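Local coordinates for dockerin type 1 (Clostridium thermocellum, PDB 4DH2), which binds calcium and docks, as the dockerin domain of a longer and probably glycoside-hydrolysing protein, onto a type I cohesin of the cellulosome, at residues V22-Y27 with I55-L60; G8-D13 with A33-D38; V16-Y21 with R62-M67. All blocks are in the same frame, centred on the assembly; numbering follows the deposited sequence.

Contact 1. Residues V22-Y27 with I55-L60; sequences VLMKRY and IDCNYL. With CA (calcium ion), chain I; SO4 (sulfate ion), chain J; SO4 (sulfate ion), chain K.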
loop_
_atom_site.group_PDB
_atom_site.type_symbol
_atom_site.label_atom_id
_atom_site.label_comp_id
_atom_site.label_asym_id
_atom_site.label_seq_id
_atom_site.Cartn_x
_atom_site.Cartn_y
_atom_site.Cartn_z
ATOM N N VAL B 22 6.421 -5.078 -10.333
ATOM C CA VAL B 22 7.350 -6.192 -10.187
ATOM C C VAL B 22 7.951 -6.572 -11.536
ATOM O O VAL B 22 9.188 -6.772 -11.648
ATOM C CB VAL B 22 6.630 -7.406 -9.577
ATOM C CG1 VAL B 22 7.538 -8.601 -9.555
ATOM C CG2 VAL B 22 6.161 -7.064 -8.127
ATOM N N LEU B 23 7.114 -6.627 -12.580
ATOM C CA LEU B 23 7.610 -6.924 -13.921
ATOM C C LEU B 23 8.610 -5.871 -14.430
ATOM O O LEU B 23 9.653 -6.218 -15.022
ATOM C CB LEU B 23 6.461 -7.092 -14.913
ATOM C CG LEU B 23 5.651 -8.389 -14.778
ATOM C CD1 LEU B 23 4.412 -8.296 -15.646
ATOM C CD2 LEU B 23 6.450 -9.624 -15.139
ATOM N N MET B 24 8.319 -4.600 -14.211
ATOM C CA MET B 24 9.232 -3.538 -14.596
ATOM C C MET B 24 10.597 -3.726 -13.911
ATOM O O MET B 24 11.655 -3.638 -14.550
ATOM C CB MET B 24 8.641 -2.190 -14.198
ATOM C CG MET B 24 9.593 -1.040 -14.368
ATOM S SD MET B 24 9.849 -0.611 -16.087
ATOM C CE MET B 24 8.400 0.446 -16.236
ATOM N N LYS B 25 10.567 -3.947 -12.599
ATOM C CA LYS B 25 11.800 -4.197 -11.842
ATOM C C LYS B 25 12.576 -5.370 -12.391
ATOM O O LYS B 25 13.823 -5.280 -12.572
ATOM C CB LYS B 25 11.505 -4.408 -10.350
ATOM C CG LYS B 25 11.366 -3.112 -9.558
ATOM C CD LYS B 25 11.480 -3.392 -8.056
ATOM C CE LYS B 25 11.214 -2.164 -7.148
ATOM N NZ LYS B 25 11.137 -2.505 -5.637
ATOM N N ARG B 26 11.894 -6.486 -12.637
ATOM C CA ARG B 26 12.581 -7.665 -13.171
ATOM C C ARG B 26 13.102 -7.418 -14.555
ATOM O O ARG B 26 14.155 -7.901 -14.922
ATOM C CB ARG B 26 11.633 -8.865 -13.186
ATOM C CG ARG B 26 11.328 -9.309 -11.769
ATOM C CD ARG B 26 10.352 -10.504 -11.738
ATOM N NE ARG B 26 10.049 -10.778 -10.348
ATOM C CZ ARG B 26 9.169 -11.678 -9.927
ATOM N NH1 ARG B 26 8.538 -12.426 -10.812
ATOM N NH2 ARG B 26 8.945 -11.821 -8.632
ATOM N N TYR B 27 12.361 -6.652 -15.335
ATOM C CA TYR B 27 12.796 -6.363 -16.680
ATOM C C TYR B 27 14.074 -5.516 -16.681
ATOM O O TYR B 27 15.013 -5.837 -17.416
ATOM C CB TYR B 27 11.664 -5.677 -17.431
ATOM C CG TYR B 27 12.009 -5.131 -18.792
ATOM C CD1 TYR B 27 11.600 -5.791 -19.946
ATOM C CD2 TYR B 27 12.652 -3.913 -18.920
ATOM C CE1 TYR B 27 11.869 -5.279 -21.196
ATOM C CE2 TYR B 27 12.949 -3.399 -20.168
ATOM C CZ TYR B 27 12.552 -4.081 -21.312
ATOM O OH TYR B 27 12.815 -3.556 -22.573
ATOM N N ILE B 55 13.919 5.310 -13.937
ATOM C CA ILE B 55 13.029 6.460 -13.845
ATOM C C ILE B 55 11.570 6.050 -14.063
ATOM O O ILE B 55 10.661 6.522 -13.381
ATOM C CB ILE B 55 13.420 7.530 -14.860
ATOM C CG1 ILE B 55 14.810 8.070 -14.509
ATOM C CG2 ILE B 55 12.369 8.653 -14.877
ATOM C CD1 ILE B 55 15.438 8.924 -15.618
ATOM N N ASP B 56 11.356 5.156 -15.019
ATOM C CA ASP B 56 10.029 4.633 -15.271
ATOM C C ASP B 56 9.536 3.810 -14.107
ATOM O O ASP B 56 8.374 3.928 -13.709
ATOM C CB ASP B 56 10.042 3.780 -16.525
ATOM C CG ASP B 56 10.450 4.584 -17.716
ATOM O OD1 ASP B 56 9.664 5.452 -18.108
ATOM O OD2 ASP B 56 11.578 4.406 -18.210
ATOM N N CYS B 57 10.427 2.993 -13.550
ATOM C CA CYS B 57 10.068 2.215 -12.363
ATOM C C CYS B 57 9.640 3.138 -11.229
ATOM O O CYS B 57 8.655 2.885 -10.535
ATOM C CB CYS B 57 11.250 1.388 -11.901
ATOM S SG CYS B 57 10.739 -0.107 -11.056
ATOM N N ASN B 58 10.397 4.214 -11.026
ATOM C CA ASN B 58 10.039 5.178 -9.986
ATOM C C ASN B 58 8.699 5.851 -10.242
ATOM O O ASN B 58 7.942 6.128 -9.302
ATOM C CB ASN B 58 11.125 6.230 -9.842
ATOM C CG ASN B 58 10.963 7.030 -8.568
ATOM O OD1 ASN B 58 11.145 6.503 -7.474
ATOM N ND2 ASN B 58 10.578 8.280 -8.701
ATOM N N TYR B 59 8.366 6.113 -11.508
ATOM C CA TYR B 59 7.068 6.687 -11.818
ATOM C C TYR B 59 5.993 5.694 -11.476
ATOM O O TYR B 59 4.939 6.073 -10.970
ATOM C CB TYR B 59 6.921 7.108 -13.284
ATOM C CG TYR B 59 7.357 8.517 -13.533
ATOM C CD1 TYR B 59 8.586 8.788 -14.105
ATOM C CD2 TYR B 59 6.553 9.582 -13.169
ATOM C CE1 TYR B 59 9.009 10.089 -14.321
ATOM C CE2 TYR B 59 6.958 10.883 -13.373
ATOM C CZ TYR B 59 8.176 11.135 -13.958
ATOM O OH TYR B 59 8.566 12.434 -14.156
ATOM N N LEU B 60 6.233 4.418 -11.755
ATOM C CA LEU B 60 5.248 3.408 -11.366
ATOM C C LEU B 60 5.044 3.403 -9.848
ATOM O O LEU B 60 3.901 3.318 -9.379
ATOM C CB LEU B 60 5.627 1.996 -11.811
ATOM C CG LEU B 60 5.004 1.492 -13.095
ATOM C CD1 LEU B 60 5.577 2.278 -14.257
ATOM C CD2 LEU B 60 5.284 0.013 -13.251
HETATM CA CA CA I . 11.340 6.444 -19.669
HETATM S S SO4 J . 11.602 13.027 -15.968
HETATM O O1 SO4 J . 11.464 12.776 -14.537
HETATM O O2 SO4 J . 12.738 12.237 -16.438
HETATM O O3 SO4 J . 10.371 12.680 -16.669
HETATM O O4 SO4 J . 11.848 14.451 -16.207
HETATM S S SO4 K . 10.297 10.222 -5.178
HETATM O O1 SO4 K . 10.557 9.718 -3.832
HETATM O O2 SO4 K . 11.575 10.377 -5.878
HETATM O O3 SO4 K . 9.466 9.261 -5.899
HETATM O O4 SO4 K . 9.588 11.503 -5.106
HETATM O O HOH W 1 13.186 7.011 -18.424
#
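M24 meets C57, D56 and L60 where two helices run nearly antiparallel. The side chain of M24 does most of the work. Its CG lies 3.6 Å from SG of C57. Its CE ends 3.7 Å from CB of D56 and 3.9 Å from CD1 of L60. M24 starts with CG anti to the backbone N (chi1 171°), and bends at the next two torsions carry the methyl group over to D56 and L60. K25 adds its CG, which comes within 3.4 Å of SG of C57. The sulfur thus touches the CG atoms of two consecutive residues. The packing is made by sulfur and aliphatic carbons.

The ends of two polar side chains turn to other work. D56 offers only CB to M24. Its carboxylate grips a calcium ion with both oxygens, each at 2.5 Å. D45, N47, D49, V51 and a water complete this second calcium site, an EF-hand-like loop. N53 N and V46 N also donate to the carboxylate and position it. K25 runs extended beyond CG, and NZ forms salt bridges with D94 and D96 of the cohesin chain. R26 also meets the cohesin chain, where NE bonds to Q98 and NH2 to the backbone oxygen of F144.

The axes of the two segments approach to 9.8 Å at an angle of 165°. M24 and C57 lie opposite each other in the middle. The contact joins helix 18-28 to helix 54-64 in the buried centre of the dockerin, with Y21 and I28 of helix 18-28 also touching C57.

Contact 2. Residues G8-D13 with A33-D38; sequences GDVNAD and ADFPAD. With CA (calcium ion), chain H.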
loop_
_atom_site.group_PDB
_atom_site.type_symbol
_atom_site.label_atom_id
_atom_site.label_comp_id
_atom_site.label_asym_id
_atom_site.label_seq_id
_atom_site.Cartn_x
_atom_site.Cartn_y
_atom_site.Cartn_z
ATOM N N GLY B 8 2.070 1.940 -18.766
ATOM C CA GLY B 8 2.367 1.389 -17.457
ATOM C C GLY B 8 1.856 -0.028 -17.341
ATOM O O GLY B 8 2.236 -0.739 -16.424
ATOM N N ASP B 9 0.999 -0.458 -18.288
ATOM C CA ASP B 9 0.377 -1.771 -18.182
ATOM C C ASP B 9 1.204 -2.792 -18.953
ATOM O O ASP B 9 0.898 -3.166 -20.099
ATOM C CB ASP B 9 -1.074 -1.731 -18.704
ATOM C CG ASP B 9 -1.732 -3.082 -18.679
ATOM O OD1 ASP B 9 -1.258 -3.975 -17.960
ATOM O OD2 ASP B 9 -2.734 -3.283 -19.418
ATOM N N VAL B 10 2.293 -3.218 -18.329
ATOM C CA VAL B 10 3.282 -4.001 -19.029
ATOM C C VAL B 10 2.930 -5.479 -19.181
ATOM O O VAL B 10 3.605 -6.166 -19.919
ATOM C CB VAL B 10 4.694 -3.849 -18.394
ATOM C CG1 VAL B 10 5.101 -2.371 -18.368
ATOM C CG2 VAL B 10 4.754 -4.472 -17.020
ATOM N N ASN B 11 1.877 -5.966 -18.516
ATOM C CA ASN B 11 1.402 -7.328 -18.785
ATOM C C ASN B 11 0.080 -7.338 -19.551
ATOM O O ASN B 11 -0.514 -8.388 -19.730
ATOM C CB ASN B 11 1.270 -8.172 -17.510
ATOM C CG ASN B 11 0.359 -7.561 -16.458
ATOM O OD1 ASN B 11 -0.339 -6.561 -16.668
ATOM N ND2 ASN B 11 0.374 -8.179 -15.283
ATOM N N ALA B 12 -0.350 -6.159 -19.991
ATOM C CA ALA B 12 -1.517 -6.015 -20.864
ATOM C C ALA B 12 -2.758 -6.674 -20.262
ATOM O O ALA B 12 -3.492 -7.392 -20.950
ATOM C CB ALA B 12 -1.206 -6.594 -22.283
ATOM N N ASP B 13 -3.015 -6.428 -18.983
ATOM C CA ASP B 13 -4.200 -7.017 -18.367
ATOM C C ASP B 13 -5.237 -5.928 -18.120
ATOM O O ASP B 13 -6.246 -6.162 -17.472
ATOM C CB ASP B 13 -3.867 -7.820 -17.102
ATOM C CG ASP B 13 -3.435 -6.947 -15.933
ATOM O OD1 ASP B 13 -3.257 -5.726 -16.117
ATOM O OD2 ASP B 13 -3.275 -7.494 -14.821
ATOM N N ALA B 33 13.583 -11.126 -19.840
ATOM C CA ALA B 33 14.187 -10.571 -21.042
ATOM C C ALA B 33 13.241 -9.567 -21.653
ATOM O O ALA B 33 13.674 -8.596 -22.263
ATOM C CB ALA B 33 14.476 -11.663 -22.035
ATOM N N ASP B 34 11.941 -9.796 -21.473
ATOM C CA ASP B 34 10.938 -8.942 -22.086
ATOM C C ASP B 34 9.621 -8.905 -21.300
ATOM O O ASP B 34 9.379 -9.759 -20.454
ATOM C CB ASP B 34 10.666 -9.408 -23.512
ATOM C CG ASP B 34 10.395 -8.259 -24.445
ATOM O OD1 ASP B 34 9.944 -7.209 -23.954
ATOM O OD2 ASP B 34 10.648 -8.400 -25.658
ATOM N N PHE B 35 8.804 -7.895 -21.575
ATOM C CA PHE B 35 7.468 -7.785 -20.976
ATOM C C PHE B 35 6.478 -8.711 -21.664
ATOM O O PHE B 35 6.637 -9.031 -22.844
ATOM C CB PHE B 35 6.942 -6.355 -21.087
ATOM C CG PHE B 35 7.639 -5.377 -20.208
ATOM C CD1 PHE B 35 7.821 -5.634 -18.867
ATOM C CD2 PHE B 35 8.094 -4.185 -20.722
ATOM C CE1 PHE B 35 8.450 -4.724 -18.058
ATOM C CE2 PHE B 35 8.728 -3.270 -19.919
ATOM C CZ PHE B 35 8.912 -3.540 -18.591
ATOM N N PRO B 36 5.440 -9.148 -20.934
ATOM C CA PRO B 36 4.386 -9.912 -21.616
ATOM C C PRO B 36 3.650 -9.077 -22.673
ATOM O O PRO B 36 3.238 -9.601 -23.704
ATOM C CB PRO B 36 3.433 -10.293 -20.480
ATOM C CG PRO B 36 4.298 -10.299 -19.240
ATOM C CD PRO B 36 5.322 -9.207 -19.464
ATOM N N ALA B 37 3.481 -7.787 -22.423
ATOM C CA ALA B 37 2.821 -6.926 -23.395
ATOM C C ALA B 37 3.701 -6.767 -24.641
ATOM O O ALA B 37 4.924 -6.962 -24.585
ATOM C CB ALA B 37 2.502 -5.567 -22.779
ATOM N N ASP B 38 3.071 -6.392 -25.753
ATOM C CA ASP B 38 3.739 -6.291 -27.057
ATOM C C ASP B 38 4.811 -5.204 -27.178
ATOM O O ASP B 38 5.989 -5.495 -27.400
ATOM C CB ASP B 38 2.706 -6.018 -28.156
ATOM C CG ASP B 38 1.966 -7.268 -28.598
ATOM O OD1 ASP B 38 2.529 -8.378 -28.476
ATOM O OD2 ASP B 38 0.820 -7.126 -29.079
HETATM CA CA CA H . -1.110 -4.653 -15.673
HETATM O O HOH W 2 -1.300 -6.099 -13.743
#
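The first calcium-binding loop of the dockerin, an EF-hand-like loop, is braced here against the linker that follows helix 18-28. V10 is the main residue on the loop side. Its CB lies over one face of the F35 ring as a CH-pi contact, 3.8 Å from the ring centroid and 16° off the normal. F35 has CG anti to its carbonyl carbon, which sets the ring against V10. Both methyls of V10 also reach ring atoms. CG1 lies near CZ and CE2, and CG2 near CD1 and CE1.

The backbone of V10 holds the same linker. A37 N donates to V10 O at 3.0 Å, with an N-H...O angle of 152°. The donor is tilted 33° from the carbonyl plane. P36 CD also packs on this oxygen, at 3.5 Å from V10 O. Further along, CB of A12 meets CB of A37 at 3.9 Å, and the P36 ring lies beside CA and CB of N11.

The side chains of D9, N11 and D13 serve the calcium ion instead. OD1 of D9 and OD1 of D13 bind it at 2.4 Å each. V15, D20 and a water complete the site with N11. D9 OD1 also accepts from D13 N at 3.2 Å, on the lone pair syn to its other oxygen, and D9 OD2 accepts from G14 N. These bonds draw the backbone at D13 and G14 round the D9 carboxylate.

V10 also touches L23 of helix 18-28 and V43 of helix 40-44, while F35 stacks on Y27 and touches D40. The contact thus packs two loops against both helices.

Contact 3. Residues V16-Y21 with R62-M67; sequences VNISDY and RYLLHM. With CA (calcium ion), chain H; SO4 (sulfate ion), chain K.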
loop_
_atom_site.group_PDB
_atom_site.type_symbol
_atom_site.label_atom_id
_atom_site.label_comp_id
_atom_site.label_asym_id
_atom_site.label_seq_id
_atom_site.Cartn_x
_atom_site.Cartn_y
_atom_site.Cartn_z
ATOM N N VAL B 16 -2.960 -0.974 -14.168
ATOM C CA VAL B 16 -1.615 -0.774 -13.658
ATOM C C VAL B 16 -1.641 -1.056 -12.167
ATOM O O VAL B 16 -2.296 -0.334 -11.402
ATOM C CB VAL B 16 -1.153 0.652 -13.933
ATOM C CG1 VAL B 16 0.232 0.871 -13.377
ATOM C CG2 VAL B 16 -1.197 0.916 -15.451
ATOM N N ASN B 17 -0.946 -2.110 -11.743
ATOM C CA ASN B 17 -0.908 -2.462 -10.344
ATOM C C ASN B 17 0.439 -3.099 -10.009
ATOM O O ASN B 17 1.404 -3.006 -10.799
ATOM C CB ASN B 17 -2.078 -3.402 -9.959
ATOM C CG ASN B 17 -2.059 -4.724 -10.702
ATOM O OD1 ASN B 17 -1.030 -5.140 -11.235
ATOM N ND2 ASN B 17 -3.227 -5.406 -10.765
ATOM N N ILE B 18 0.529 -3.708 -8.832
ATOM C CA ILE B 18 1.809 -4.206 -8.374
ATOM C C ILE B 18 2.439 -5.183 -9.364
ATOM O O ILE B 18 3.656 -5.266 -9.446
ATOM C CB ILE B 18 1.720 -4.914 -6.998
ATOM C CG1 ILE B 18 0.645 -6.008 -7.050
ATOM C CG2 ILE B 18 1.455 -3.889 -5.914
ATOM C CD1 ILE B 18 0.581 -6.853 -5.850
ATOM N N SER B 19 1.646 -5.971 -10.091
ATOM C CA SER B 19 2.277 -6.897 -11.020
ATOM C C SER B 19 3.110 -6.160 -12.075
ATOM O O SER B 19 4.172 -6.646 -12.499
ATOM C CB SER B 19 1.251 -7.823 -11.687
ATOM O OG SER B 19 0.676 -8.676 -10.706
ATOM N N ASP B 20 2.623 -5.018 -12.546
ATOM C CA ASP B 20 3.379 -4.249 -13.520
ATOM C C ASP B 20 4.653 -3.692 -12.911
ATOM O O ASP B 20 5.683 -3.586 -13.572
ATOM C CB ASP B 20 2.528 -3.118 -14.044
ATOM C CG ASP B 20 1.250 -3.639 -14.672
ATOM O OD1 ASP B 20 1.319 -4.250 -15.749
ATOM O OD2 ASP B 20 0.205 -3.477 -14.026
ATOM N N TYR B 21 4.577 -3.314 -11.645
ATOM C CA TYR B 21 5.756 -2.820 -10.931
ATOM C C TYR B 21 6.832 -3.900 -10.780
ATOM O O TYR B 21 8.030 -3.673 -11.047
ATOM C CB TYR B 21 5.324 -2.330 -9.544
ATOM C CG TYR B 21 6.390 -1.639 -8.723
ATOM C CD1 TYR B 21 7.066 -0.535 -9.212
ATOM C CD2 TYR B 21 6.674 -2.070 -7.434
ATOM C CE1 TYR B 21 8.027 0.095 -8.463
ATOM C CE2 TYR B 21 7.643 -1.436 -6.670
ATOM C CZ TYR B 21 8.308 -0.353 -7.205
ATOM O OH TYR B 21 9.269 0.299 -6.472
ATOM N N ARG B 62 5.509 5.900 -7.763
ATOM C CA ARG B 62 4.731 7.120 -7.452
ATOM C C ARG B 62 3.240 6.970 -7.748
ATOM O O ARG B 62 2.366 7.439 -6.991
ATOM C CB ARG B 62 5.295 8.338 -8.216
ATOM C CG ARG B 62 6.626 8.832 -7.698
ATOM C CD ARG B 62 7.122 9.993 -8.549
ATOM N NE ARG B 62 8.431 10.450 -8.144
ATOM C CZ ARG B 62 9.169 11.311 -8.844
ATOM N NH1 ARG B 62 8.716 11.794 -9.997
ATOM N NH2 ARG B 62 10.361 11.688 -8.393
ATOM N N TYR B 63 2.938 6.333 -8.865
ATOM C CA TYR B 63 1.570 6.090 -9.260
ATOM C C TYR B 63 0.904 5.164 -8.252
ATOM O O TYR B 63 -0.207 5.430 -7.800
ATOM C CB TYR B 63 1.567 5.485 -10.659
ATOM C CG TYR B 63 0.204 5.126 -11.202
ATOM C CD1 TYR B 63 -0.540 6.039 -11.938
ATOM C CD2 TYR B 63 -0.327 3.869 -10.998
ATOM C CE1 TYR B 63 -1.797 5.690 -12.453
ATOM C CE2 TYR B 63 -1.574 3.517 -11.496
ATOM C CZ TYR B 63 -2.301 4.431 -12.219
ATOM O OH TYR B 63 -3.539 4.063 -12.718
ATOM N N LEU B 64 1.596 4.103 -7.843
ATOM C CA LEU B 64 0.971 3.121 -6.969
ATOM C C LEU B 64 0.826 3.677 -5.540
ATOM O O LEU B 64 -0.015 3.197 -4.778
ATOM C CB LEU B 64 1.737 1.801 -6.965
ATOM C CG LEU B 64 1.683 1.042 -8.291
ATOM C CD1 LEU B 64 2.565 -0.193 -8.180
ATOM C CD2 LEU B 64 0.236 0.666 -8.687
ATOM N N LEU B 65 1.661 4.660 -5.205
ATOM C CA LEU B 65 1.591 5.346 -3.919
ATOM C C LEU B 65 0.594 6.522 -3.975
ATOM O O LEU B 65 0.438 7.242 -2.991
ATOM C CB LEU B 65 2.974 5.861 -3.516
ATOM C CG LEU B 65 3.997 4.820 -2.982
ATOM C CD1 LEU B 65 5.369 5.425 -2.809
ATOM C CD2 LEU B 65 3.547 4.158 -1.665
ATOM N N HIS B 66 -0.062 6.701 -5.121
ATOM C CA HIS B 66 -1.004 7.804 -5.365
ATOM C C HIS B 66 -0.358 9.192 -5.227
ATOM O O HIS B 66 -1.026 10.185 -4.886
ATOM C CB HIS B 66 -2.211 7.674 -4.428
ATOM C CG HIS B 66 -2.920 6.366 -4.563
ATOM N ND1 HIS B 66 -4.062 6.060 -3.859
ATOM C CD2 HIS B 66 -2.647 5.285 -5.327
ATOM C CE1 HIS B 66 -4.460 4.840 -4.180
ATOM N NE2 HIS B 66 -3.609 4.346 -5.066
ATOM N N MET B 67 0.949 9.259 -5.464
ATOM C CA MET B 67 1.663 10.541 -5.534
ATOM C C MET B 67 1.378 11.279 -6.836
ATOM O O MET B 67 1.509 12.505 -6.916
ATOM C CB MET B 67 3.160 10.334 -5.364
ATOM C CG MET B 67 3.528 9.824 -3.993
ATOM S SD MET B 67 5.226 9.263 -3.879
ATOM C CE MET B 67 6.111 10.811 -4.056
HETATM CA CA CA H . -1.110 -4.653 -15.673
HETATM S S SO4 K . 10.297 10.222 -5.178
HETATM O O1 SO4 K . 10.557 9.718 -3.832
HETATM O O2 SO4 K . 11.575 10.377 -5.878
HETATM O O3 SO4 K . 9.466 9.261 -5.899
HETATM O O4 SO4 K . 9.588 11.503 -5.106
HETATM O O HOH W 2 -1.300 -6.099 -13.743
#
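This is an apolar packing contact between the start of helix 18-28 and the end of helix 54-64, at the cohesin-facing end of the dockerin. L64 is its centre. With CG anti to the carbonyl carbon (chi1 -68°), L64 spreads its two methyls over the helix start. CD1 reaches CB of Y21 at 3.7 Å and also approaches I18. CD2 lies 3.7 Å from CA of N17 and close to the carbonyl oxygen of V16. Next to it, V16 and Y63 meet. CG1 of V16 comes within 3.7 Å of CE2 on the Y63 ring, approaching it obliquely.

The helix start under L64 is capped. N17 is the N-cap, and N17 and D20 form a capping box. S19 N donates to N17 OD1 at 3.0 Å, from above the carbonyl plane of the amide. N17 N donates to D20 OD2 at 2.9 Å, on the lone pair anti to the other oxygen. The same D20 carboxylate binds the first calcium ion through both oxygens, together with D9, N11, D13 and V15 of the preceding loop. Cap and metal site thus share one side chain. The calcium-bound water also donates to N17 OD1.

H66, with positive phi, ends the helix in a Schellman motif: M67 N bonds back to R62 O and H66 N to Y63 O. R62 holds a sulfate, probably from the crystallisation liquor, through NE and NH2, each with an N-H...O angle of 172°.

The cohesin chain covers this end. Its N50 binds L64 O and packs on I18, and its E88 is hydrogen-bonded to H66 ND1. Within the dockerin, Y63 stacks on F71, and Y21 also packs on L60 and K61 of helix 54-64.

Overall arrangement
All three contacts lie within one dockerin domain and share helix 18-28 or the loops flanking it. Contacts 1 and 3 join the same two helices, 18-28 and 54-64, with centres about 9 Å apart. Along the chain contact 1 is nested inside contact 3. Contact 2 alternates with both and joins the loops flanking helix 18-28. Its centre is about 11 Å from that of contact 1, where Y27 and F35 meet, and about 14 Å from that of contact 3. Contacts 2 and 3 share the first calcium ion, while contact 1 holds a ligand of the second. Both metal sites are thus tied to the helix pair that faces the cohesin.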